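Local coordinates for anthranilate-CoA ligase (Stigmatella aurantiaca, PDB 4WV3), which belongs to the ANL superfamily of AMP-binding enzymes, built from a large N-terminal domain and a smaller C-terminal domain, at residues Q197-V201 with N202-L206; A188-D191 with Y192-A196; I327-P331 with G332-P336; L8-N11 with A12-L16. One frame throughout, in Å; residues are numbered along the deposited sequence.

How the contacts relate
Contacts 4, 2, 1 and 3 follow one another in space from the N-terminal segment toward the bound 5'-O-[(S)-[(2-aminobenzoyl)oxy](hydroxy)phosphoryl]adenosine. Contact 4 meets contact 2, their centres about 9 Å apart, through a probable hydrogen bond from Ala12 N to His189 ND1 (2.9 Å). Contacts 2 and 1 use the start and end of helix 191-204, touching where Val201 CG2 lies 3.4 Å from Ala196 O. Contact 1 reaches contact 3 where Trp199 NE1 lies 3.2 Å from Ser328 OG, a probable hydrogen bond. The side chains of Thr195 and Trp199 lie about 8 Å from the ligand and that of Asn329 about 7 Å. Contacts 3 and 4, the outer two, have centres about 30 Å apart.

Contact 1. Residues Q197-V201 with N202-L206; sequences QLWGV and NVLGL
Gln197 and Asn202 join their side-chain amides five residues apart, across one widened turn. Gln197 NE2 donates to Asn202 OD1 at 3.1 Å; the acceptor lies near the plane of the glutamine amide, but the donor stands 36° above the asparagine carbonyl plane, and the two amides are turned 53° from each other. The other end of the glutamine amide is held by Tyr233, whose OH bonds to OE1. A water adds a looser link, donating to Leu198 O and weakly accepting from Asn202 ND2.

The backbone bonds reveal the motif: helix 191-204 widens into pi-type turns as it ends. Asn202 N reaches back five residues to Gln197 O (3.0 Å). Trp199 O takes both Leu204 N (2.8 Å) and Val203 N (3.1 Å). Past the end, Gly205 has the positive phi of a residue leaving the helix, and Leu206 N returns to Gly200 O at 2.9 Å.

Apolar packing gathers round Trp199. With chi1 at -177° its indole swings to the carbonyl side, alongside the next turn. There Leu204 CB sits over the six-membered ring, 4.0 Å from its centroid, while Val203 CB makes an off-centre CH-pi contact with the five-membered ring at 4.2 Å.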
loop_
_atom_site.group_PDB
_atom_site.type_symbol
_atom_site.label_atom_id
_atom_site.label_comp_id
_atom_site.label_asym_id
_atom_site.label_seq_id
_atom_site.Cartn_x
_atom_site.Cartn_y
_atom_site.Cartn_z
ATOM N N GLN A 197 1.546 -1.572 -16.845
ATOM C CA GLN A 197 1.159 -2.454 -17.936
ATOM C C GLN A 197 0.883 -3.868 -17.438
ATOM O O GLN A 197 -0.163 -4.445 -17.738
ATOM C CB GLN A 197 2.246 -2.485 -19.012
ATOM C CG GLN A 197 1.861 -3.271 -20.254
ATOM C CD GLN A 197 0.728 -2.620 -21.025
ATOM O OE1 GLN A 197 0.763 -1.423 -21.310
ATOM N NE2 GLN A 197 -0.288 -3.407 -21.362
ATOM N N LEU A 198 1.821 -4.416 -16.669
ATOM C CA LEU A 198 1.747 -5.807 -16.226
ATOM C C LEU A 198 0.524 -6.119 -15.365
ATOM O O LEU A 198 -0.074 -7.188 -15.495
ATOM C CB LEU A 198 3.029 -6.211 -15.493
ATOM C CG LEU A 198 4.293 -6.312 -16.353
ATOM C CD1 LEU A 198 5.493 -6.721 -15.510
ATOM C CD2 LEU A 198 4.086 -7.279 -17.510
ATOM N N TRP A 199 0.150 -5.193 -14.488
ATOM C CA TRP A 199 -1.017 -5.409 -13.640
ATOM C C TRP A 199 -2.171 -4.460 -13.956
ATOM O O TRP A 199 -3.312 -4.896 -14.110
ATOM C CB TRP A 199 -0.652 -5.314 -12.158
ATOM C CG TRP A 199 -1.816 -5.606 -11.263
ATOM C CD1 TRP A 199 -2.208 -6.830 -10.804
ATOM C CD2 TRP A 199 -2.752 -4.660 -10.734
ATOM N NE1 TRP A 199 -3.326 -6.702 -10.016
ATOM C CE2 TRP A 199 -3.680 -5.380 -9.957
ATOM C CE3 TRP A 199 -2.893 -3.273 -10.839
ATOM C CZ2 TRP A 199 -4.735 -4.761 -9.289
ATOM C CZ3 TRP A 199 -3.939 -2.660 -10.175
ATOM C CH2 TRP A 199 -4.846 -3.403 -9.409
ATOM N N GLY A 200 -1.868 -3.167 -14.040
ATOM C CA GLY A 200 -2.881 -2.151 -14.266
ATOM C C GLY A 200 -3.728 -2.394 -15.502
ATOM O O GLY A 200 -4.950 -2.247 -15.467
ATOM N N VAL A 201 -3.075 -2.781 -16.592
ATOM C CA VAL A 201 -3.765 -3.015 -17.854
ATOM C C VAL A 201 -4.065 -4.494 -18.072
ATOM O O VAL A 201 -5.216 -4.878 -18.280
ATOM C CB VAL A 201 -2.941 -2.486 -19.045
ATOM C CG1 VAL A 201 -3.627 -2.820 -20.360
ATOM C CG2 VAL A 201 -2.725 -0.988 -18.913
ATOM N N ASN A 202 -3.026 -5.321 -18.011
ATOM C CA ASN A 202 -3.153 -6.741 -18.325
ATOM C C ASN A 202 -4.019 -7.539 -17.352
ATOM O O ASN A 202 -4.582 -8.568 -17.721
ATOM C CB ASN A 202 -1.771 -7.390 -18.441
ATOM C CG ASN A 202 -0.926 -6.771 -19.536
ATOM O OD1 ASN A 202 -1.437 -6.068 -20.409
ATOM N ND2 ASN A 202 0.374 -7.035 -19.498
ATOM N N VAL A 203 -4.124 -7.070 -16.112
ATOM C CA VAL A 203 -4.859 -7.812 -15.091
ATOM C C VAL A 203 -6.123 -7.090 -14.632
ATOM O O VAL A 203 -7.223 -7.637 -14.716
ATOM C CB VAL A 203 -3.977 -8.122 -13.867
ATOM C CG1 VAL A 203 -4.771 -8.898 -12.826
ATOM C CG2 VAL A 203 -2.742 -8.900 -14.291
ATOM N N LEU A 204 -5.963 -5.866 -14.143
ATOM C CA LEU A 204 -7.098 -5.089 -13.665
ATOM C C LEU A 204 -7.981 -4.649 -14.826
ATOM O O LEU A 204 -9.208 -4.648 -14.720
ATOM C CB LEU A 204 -6.627 -3.870 -12.871
ATOM C CG LEU A 204 -7.749 -3.016 -12.278
ATOM C CD1 LEU A 204 -8.589 -3.837 -11.311
ATOM C CD2 LEU A 204 -7.190 -1.781 -11.594
ATOM N N GLY A 205 -7.350 -4.277 -15.934
ATOM C CA GLY A 205 -8.077 -3.865 -17.119
ATOM C C GLY A 205 -8.448 -2.396 -17.107
ATOM O O GLY A 205 -9.523 -2.017 -17.573
ATOM N N LEU A 206 -7.559 -1.566 -16.569
ATOM C CA LEU A 206 -7.770 -0.123 -16.554
ATOM C C LEU A 206 -7.847 0.445 -17.965
ATOM O O LEU A 206 -7.057 0.078 -18.836
ATOM C CB LEU A 206 -6.659 0.584 -15.776
ATOM C CG LEU A 206 -6.877 0.767 -14.275
ATOM C CD1 LEU A 206 -5.755 1.594 -13.674
ATOM C CD2 LEU A 206 -8.226 1.417 -14.012
HETATM O O HOH W 1 0.767 -9.404 -17.058
#

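Contact 2. Residues A188-D191 with Y192-A196; sequences AHKD and YPLTA
Thr195 tucks its hydroxyl between its own backbone N and carbonyl carbon (chi1 54°), which turns OG1 back along the helix to Asp191 O. Thr195 OG1 donates to Asp191 O at 2.8 Å. Thr195 N reaches Asp191 O at 3.0 Å, from farther out of the carbonyl plane. On the preceding side, Lys190 runs extended until its last torsion bends (chi4 58°) and brings NZ to the syn side of Asp191 OD1, a salt bridge of 2.8 Å; NZ also bonds to Glu371 O. Ala188 N donates to the other oxygen, Asp191 OD2, at 2.8 Å from well above the carboxylate plane, and His187 ND1 shares that oxygen. Held at both oxygens, the carboxylate braces the type I turn of Ala188-Asp191, while Asp191 O engages the helix.

Pro193, which has no N-H to give, sets its CD against both His189 O and Lys190 O. His189 O takes a weak bond from Tyr192 N, and Lys190 O accepts from Leu194 N at 3.3 Å. Ala188 O lies in the plane of the Tyr192 ring, at its edge beside CD2. This corner leads from strand 183-188 into helix 191-204: Tyr192 bonds through OH to Ser171 OG and packs on Phe77 of helix 71-83 and Ile229 of helix 221-234, while His189 rests on Cys170 of strand 169-175.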
loop_
_atom_site.group_PDB
_atom_site.type_symbol
_atom_site.label_atom_id
_atom_site.label_comp_id
_atom_site.label_asym_id
_atom_site.label_seq_id
_atom_site.Cartn_x
_atom_site.Cartn_y
_atom_site.Cartn_z
ATOM N N ALA A 188 13.335 2.381 -10.081
ATOM C CA ALA A 188 13.797 3.047 -11.291
ATOM C C ALA A 188 12.627 3.558 -12.122
ATOM O O ALA A 188 11.476 3.197 -11.876
ATOM C CB ALA A 188 14.664 2.107 -12.112
ATOM N N HIS A 189 12.933 4.401 -13.105
ATOM C CA HIS A 189 11.921 4.947 -14.004
ATOM C C HIS A 189 11.143 3.840 -14.707
ATOM O O HIS A 189 9.935 3.954 -14.905
ATOM C CB HIS A 189 12.564 5.864 -15.048
ATOM C CG HIS A 189 13.154 7.118 -14.480
ATOM N ND1 HIS A 189 12.472 8.315 -14.454
ATOM C CD2 HIS A 189 14.363 7.362 -13.922
ATOM C CE1 HIS A 189 13.236 9.243 -13.905
ATOM N NE2 HIS A 189 14.388 8.690 -13.572
ATOM N N LYS A 190 11.842 2.768 -15.070
ATOM C CA LYS A 190 11.246 1.667 -15.822
ATOM C C LYS A 190 10.126 0.959 -15.065
ATOM O O LYS A 190 9.207 0.416 -15.673
ATOM C CB LYS A 190 12.317 0.648 -16.225
ATOM C CG LYS A 190 13.007 -0.034 -15.054
ATOM C CD LYS A 190 13.886 -1.183 -15.522
ATOM C CE LYS A 190 14.657 -1.796 -14.362
ATOM N NZ LYS A 190 13.757 -2.299 -13.287
ATOM N N ASP A 191 10.204 0.973 -13.739
ATOM C CA ASP A 191 9.261 0.233 -12.907
ATOM C C ASP A 191 7.834 0.761 -13.015
ATOM O O ASP A 191 6.873 0.016 -12.826
ATOM C CB ASP A 191 9.719 0.250 -11.448
ATOM C CG ASP A 191 11.076 -0.393 -11.259
ATOM O OD1 ASP A 191 11.418 -1.298 -12.050
ATOM O OD2 ASP A 191 11.801 0.004 -10.324
ATOM N N TYR A 192 7.700 2.044 -13.328
ATOM C CA TYR A 192 6.386 2.682 -13.373
ATOM C C TYR A 192 5.510 2.274 -14.568
ATOM O O TYR A 192 4.367 1.859 -14.371
ATOM C CB TYR A 192 6.511 4.207 -13.237
ATOM C CG TYR A 192 6.864 4.646 -11.835
ATOM C CD1 TYR A 192 5.904 5.205 -11.003
ATOM C CD2 TYR A 192 8.149 4.480 -11.335
ATOM C CE1 TYR A 192 6.216 5.601 -9.719
ATOM C CE2 TYR A 192 8.470 4.871 -10.050
ATOM C CZ TYR A 192 7.499 5.431 -9.246
ATOM O OH TYR A 192 7.807 5.824 -7.966
ATOM N N PRO A 193 6.029 2.377 -15.806
ATOM C CA PRO A 193 5.178 1.904 -16.903
ATOM C C PRO A 193 5.067 0.380 -16.924
ATOM O O PRO A 193 4.083 -0.155 -17.436
ATOM C CB PRO A 193 5.912 2.401 -18.151
ATOM C CG PRO A 193 7.330 2.502 -17.734
ATOM C CD PRO A 193 7.292 2.950 -16.305
ATOM N N LEU A 194 6.064 -0.303 -16.368
ATOM C CA LEU A 194 6.059 -1.761 -16.317
ATOM C C LEU A 194 4.953 -2.300 -15.414
ATOM O O LEU A 194 4.185 -3.171 -15.821
ATOM C CB LEU A 194 7.418 -2.292 -15.863
ATOM C CG LEU A 194 8.508 -2.398 -16.930
ATOM C CD1 LEU A 194 9.833 -2.814 -16.305
ATOM C CD2 LEU A 194 8.092 -3.380 -18.009
ATOM N N THR A 195 4.872 -1.786 -14.191
ATOM C CA THR A 195 3.813 -2.192 -13.272
ATOM C C THR A 195 2.450 -1.743 -13.785
ATOM O O THR A 195 1.446 -2.429 -13.587
ATOM C CB THR A 195 4.027 -1.633 -11.848
ATOM O OG1 THR A 195 4.199 -0.212 -11.909
ATOM C CG2 THR A 195 5.251 -2.265 -11.200
ATOM N N ALA A 196 2.421 -0.592 -14.447
ATOM C CA ALA A 196 1.181 -0.055 -14.996
ATOM C C ALA A 196 0.639 -0.949 -16.101
ATOM O O ALA A 196 -0.573 -1.077 -16.273
ATOM C CB ALA A 196 1.393 1.361 -15.511
#

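Contact 3. Residues I327-P331 with G332-P336; sequences ISNRP and GDIRP
Arg330 and Asp333 face each other across a tight reversal that follows strand 325-328, with Pro331 and Gly332 at its tip in backbone angles close to those of a type I turn. The firm part lies on the inner side. Arg330 N donates to Asp333 O at 2.9 Å with an N-H...O angle of 163°, and one step further Asn329 adds a side-chain link. Its CG stands beside the backbone N (chi1 -68°), and OD1 is carried across the gap to accept from Arg335 N at 3.2 Å. The same amide gives ND2 to Asp315 O and Ser338 O, so its rotation is fixed from both ends and its carbonyl is left facing the returning chain. Nearer the tip, Ile334 lays CG1 beside Arg330 O, while it packs outward on Trp302 and Ile314.

The outer side is looser between the two segments. Pro331 and Gly332 are exposed, though Pro331 CD rests against Val203 O. The side chains of Arg330 and Asp333 come together only near their roots, CB to CB at 4.4 Å; their charged ends do not meet, with Arg330 NH1 5.6 Å from Asp333 OD2. Partners elsewhere hold these charges: Lys341 and Tyr406 the carboxylate, Asp402 and Asp404 the Arg335 guanidinium. Even the bond nearest the tip is bent: Asp333 N approaches Arg330 O at 2.9 Å from 66° above the carbonyl plane.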
loop_
_atom_site.group_PDB
_atom_site.type_symbol
_atom_site.label_atom_id
_atom_site.label_comp_id
_atom_site.label_asym_id
_atom_site.label_seq_id
_atom_site.Cartn_x
_atom_site.Cartn_y
_atom_site.Cartn_z
ATOM N N ILE A 327 0.779 -11.126 -7.620
ATOM C CA ILE A 327 -0.209 -12.202 -7.670
ATOM C C ILE A 327 -1.585 -11.597 -7.449
ATOM O O ILE A 327 -1.833 -10.985 -6.411
ATOM C CB ILE A 327 0.011 -13.257 -6.569
ATOM C CG1 ILE A 327 1.482 -13.656 -6.467
ATOM C CG2 ILE A 327 -0.866 -14.476 -6.817
ATOM C CD1 ILE A 327 1.781 -14.555 -5.286
ATOM N N SER A 328 -2.485 -11.768 -8.413
ATOM C CA SER A 328 -3.792 -11.124 -8.327
ATOM C C SER A 328 -4.939 -11.968 -8.866
ATOM O O SER A 328 -4.731 -12.917 -9.620
ATOM C CB SER A 328 -3.771 -9.783 -9.062
ATOM O OG SER A 328 -5.043 -9.159 -9.015
ATOM N N ASN A 329 -6.152 -11.605 -8.461
ATOM C CA ASN A 329 -7.358 -12.138 -9.069
ATOM C C ASN A 329 -7.685 -11.326 -10.315
ATOM O O ASN A 329 -7.038 -10.316 -10.590
ATOM C CB ASN A 329 -8.530 -12.092 -8.087
ATOM C CG ASN A 329 -8.357 -13.048 -6.924
ATOM O OD1 ASN A 329 -8.757 -14.210 -6.997
ATOM N ND2 ASN A 329 -7.761 -12.562 -5.842
ATOM N N ARG A 330 -8.688 -11.765 -11.065
ATOM C CA ARG A 330 -9.057 -11.105 -12.310
ATOM C C ARG A 330 -10.569 -10.979 -12.409
ATOM O O ARG A 330 -11.291 -11.786 -11.827
ATOM C CB ARG A 330 -8.513 -11.895 -13.503
ATOM C CG ARG A 330 -7.005 -11.828 -13.643
ATOM C CD ARG A 330 -6.453 -13.075 -14.305
ATOM N NE ARG A 330 -4.993 -13.065 -14.345
ATOM C CZ ARG A 330 -4.216 -13.395 -13.319
ATOM N NH1 ARG A 330 -4.757 -13.759 -12.164
ATOM N NH2 ARG A 330 -2.896 -13.359 -13.443
ATOM N N PRO A 331 -11.054 -9.961 -13.140
ATOM C CA PRO A 331 -12.494 -9.764 -13.345
ATOM C C PRO A 331 -13.205 -11.038 -13.802
ATOM O O PRO A 331 -14.351 -11.270 -13.417
ATOM C CB PRO A 331 -12.538 -8.706 -14.447
ATOM C CG PRO A 331 -11.308 -7.903 -14.220
ATOM C CD PRO A 331 -10.262 -8.884 -13.761
ATOM N N GLY A 332 -12.525 -11.856 -14.595
ATOM C CA GLY A 332 -13.101 -13.100 -15.074
ATOM C C GLY A 332 -12.793 -14.302 -14.199
ATOM O O GLY A 332 -13.434 -15.345 -14.322
ATOM N N ASP A 333 -11.812 -14.164 -13.312
ATOM C CA ASP A 333 -11.399 -15.278 -12.465
ATOM C C ASP A 333 -11.133 -14.835 -11.029
ATOM O O ASP A 333 -10.096 -14.240 -10.734
ATOM C CB ASP A 333 -10.160 -15.962 -13.051
ATOM C CG ASP A 333 -9.812 -17.254 -12.338
ATOM O OD1 ASP A 333 -10.690 -17.808 -11.643
ATOM O OD2 ASP A 333 -8.661 -17.721 -12.478
ATOM N N ILE A 334 -12.077 -15.131 -10.141
ATOM C CA ILE A 334 -11.957 -14.765 -8.734
ATOM C C ILE A 334 -12.205 -15.954 -7.816
ATOM O O ILE A 334 -13.230 -16.627 -7.922
ATOM C CB ILE A 334 -12.961 -13.657 -8.347
ATOM C CG1 ILE A 334 -12.689 -12.379 -9.137
ATOM C CG2 ILE A 334 -12.900 -13.375 -6.851
ATOM C CD1 ILE A 334 -13.618 -11.244 -8.792
ATOM N N ARG A 335 -11.261 -16.212 -6.917
ATOM C CA ARG A 335 -11.490 -17.151 -5.828
ATOM C C ARG A 335 -11.404 -16.408 -4.499
ATOM O O ARG A 335 -10.311 -16.058 -4.049
ATOM C CB ARG A 335 -10.494 -18.311 -5.871
ATOM C CG ARG A 335 -10.600 -19.252 -4.679
ATOM C CD ARG A 335 -10.145 -20.656 -5.034
ATOM N NE ARG A 335 -11.003 -21.260 -6.050
ATOM C CZ ARG A 335 -10.908 -22.522 -6.455
ATOM N NH1 ARG A 335 -9.992 -23.323 -5.929
ATOM N NH2 ARG A 335 -11.732 -22.985 -7.385
ATOM N N PRO A 336 -12.566 -16.152 -3.878
ATOM C CA PRO A 336 -12.683 -15.379 -2.636
ATOM C C PRO A 336 -11.797 -15.916 -1.514
ATOM O O PRO A 336 -11.896 -17.089 -1.150
ATOM C CB PRO A 336 -14.161 -15.541 -2.267
ATOM C CG PRO A 336 -14.845 -15.775 -3.570
ATOM C CD PRO A 336 -13.880 -16.591 -4.380
#

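Contact 4. Residues L8-N11 with A12-L16; sequences LYYN and AVDIL
Asn11 and Val13 form an Asx turn, with a capping bond, at the entry to the short helix about residues 14-17. The asparagine CG lies opposite its backbone N (chi1 -163°), and OD1 points forward to accept from Val13 N at 3.0 Å, in the carbonyl plane and on a lone pair. Around the same corner a type I turn runs from Asn11 to Asp14, closed by Asp14 N donating to Asn11 O at 3.0 Å from above the carbonyl plane. The far end of the amide, ND2, bonds to Val81 O at the end of helix 71-83.

Tyr10 lies along the other flank of this turn. Its ring meets the chain obliquely at two of its carbons, Tyr10 CE1 at 3.8 Å from Asp14 CB and Tyr10 CE2 at 3.8 Å from Ala12 CA, and Tyr10 OH comes within 3.9 Å of Ile15 CD1. The tyrosine and aspartate side chains cross at about a right angle, and Asp14 directs OD2 to a salt bridge with Arg18.

Two oxygens of one residue, OD1 and O, therefore serve the amide hydrogens of Val13 and Asp14 at the opening turn, and the bond from ND2 fixes which way round the asparagine amide sits, keeping its oxygen toward the helix.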
loop_
_atom_site.group_PDB
_atom_site.type_symbol
_atom_site.label_atom_id
_atom_site.label_comp_id
_atom_site.label_asym_id
_atom_site.label_seq_id
_atom_site.Cartn_x
_atom_site.Cartn_y
_atom_site.Cartn_z
ATOM N N LEU A 8 16.098 2.892 -23.884
ATOM C CA LEU A 8 17.195 2.787 -22.926
ATOM C C LEU A 8 17.214 3.987 -21.986
ATOM O O LEU A 8 17.493 3.854 -20.794
ATOM C CB LEU A 8 18.535 2.660 -23.651
ATOM C CG LEU A 8 19.750 2.359 -22.771
ATOM C CD1 LEU A 8 19.594 1.011 -22.082
ATOM C CD2 LEU A 8 21.029 2.404 -23.594
ATOM N N TYR A 9 16.908 5.158 -22.534
ATOM C CA TYR A 9 16.764 6.361 -21.730
ATOM C C TYR A 9 15.289 6.722 -21.585
ATOM O O TYR A 9 14.640 7.140 -22.546
ATOM C CB TYR A 9 17.552 7.518 -22.342
ATOM C CG TYR A 9 19.049 7.364 -22.198
ATOM C CD1 TYR A 9 19.784 6.636 -23.124
ATOM C CD2 TYR A 9 19.725 7.938 -21.130
ATOM C CE1 TYR A 9 21.152 6.489 -22.994
ATOM C CE2 TYR A 9 21.093 7.797 -20.991
ATOM C CZ TYR A 9 21.801 7.073 -21.927
ATOM O OH TYR A 9 23.163 6.929 -21.793
ATOM N N TYR A 10 14.767 6.547 -20.377
ATOM C CA TYR A 10 13.352 6.760 -20.111
ATOM C C TYR A 10 13.151 7.569 -18.838
ATOM O O TYR A 10 13.894 7.415 -17.867
ATOM C CB TYR A 10 12.632 5.412 -20.001
ATOM C CG TYR A 10 11.182 5.505 -19.583
ATOM C CD1 TYR A 10 10.182 5.739 -20.518
ATOM C CD2 TYR A 10 10.810 5.346 -18.252
ATOM C CE1 TYR A 10 8.854 5.822 -20.140
ATOM C CE2 TYR A 10 9.486 5.427 -17.865
ATOM C CZ TYR A 10 8.513 5.665 -18.813
ATOM O OH TYR A 10 7.193 5.746 -18.434
ATOM N N ASN A 11 12.146 8.437 -18.850
ATOM C CA ASN A 11 11.773 9.191 -17.661
ATOM C C ASN A 11 10.318 8.914 -17.300
ATOM O O ASN A 11 9.444 8.924 -18.166
ATOM C CB ASN A 11 12.000 10.689 -17.871
ATOM C CG ASN A 11 12.024 11.464 -16.567
ATOM O OD1 ASN A 11 10.983 11.701 -15.954
ATOM N ND2 ASN A 11 13.214 11.870 -16.140
ATOM N N ALA A 12 10.065 8.672 -16.018
ATOM C CA ALA A 12 8.737 8.289 -15.547
ATOM C C ALA A 12 7.713 9.419 -15.653
ATOM O O ALA A 12 6.526 9.210 -15.409
ATOM C CB ALA A 12 8.812 7.768 -14.118
ATOM N N VAL A 13 8.169 10.612 -16.020
ATOM C CA VAL A 13 7.259 11.730 -16.239
ATOM C C VAL A 13 6.422 11.472 -17.491
ATOM O O VAL A 13 5.402 12.125 -17.720
ATOM C CB VAL A 13 8.014 13.070 -16.368
ATOM C CG1 VAL A 13 8.683 13.179 -17.729
ATOM C CG2 VAL A 13 7.070 14.243 -16.136
ATOM N N ASP A 14 6.853 10.502 -18.292
ATOM C CA ASP A 14 6.114 10.103 -19.482
ATOM C C ASP A 14 4.759 9.508 -19.115
ATOM O O ASP A 14 3.827 9.544 -19.915
ATOM C CB ASP A 14 6.922 9.101 -20.310
ATOM C CG ASP A 14 6.209 8.696 -21.583
ATOM O OD1 ASP A 14 6.208 9.491 -22.546
ATOM O OD2 ASP A 14 5.649 7.581 -21.620
ATOM N N ILE A 15 4.660 8.961 -17.906
ATOM C CA ILE A 15 3.398 8.449 -17.379
ATOM C C ILE A 15 2.318 9.523 -17.483
ATOM O O ILE A 15 1.174 9.244 -17.847
ATOM C CB ILE A 15 3.551 7.990 -15.911
ATOM C CG1 ILE A 15 4.441 6.748 -15.832
ATOM C CG2 ILE A 15 2.196 7.700 -15.283
ATOM C CD1 ILE A 15 3.850 5.529 -16.507
ATOM N N LEU A 16 2.706 10.757 -17.181
ATOM C CA LEU A 16 1.829 11.907 -17.337
ATOM C C LEU A 16 1.864 12.438 -18.768
ATOM O O LEU A 16 0.825 12.751 -19.347
ATOM C CB LEU A 16 2.243 13.014 -16.365
ATOM C CG LEU A 16 1.784 14.439 -16.688
ATOM C CD1 LEU A 16 0.271 14.573 -16.579
ATOM C CD2 LEU A 16 2.488 15.447 -15.788
#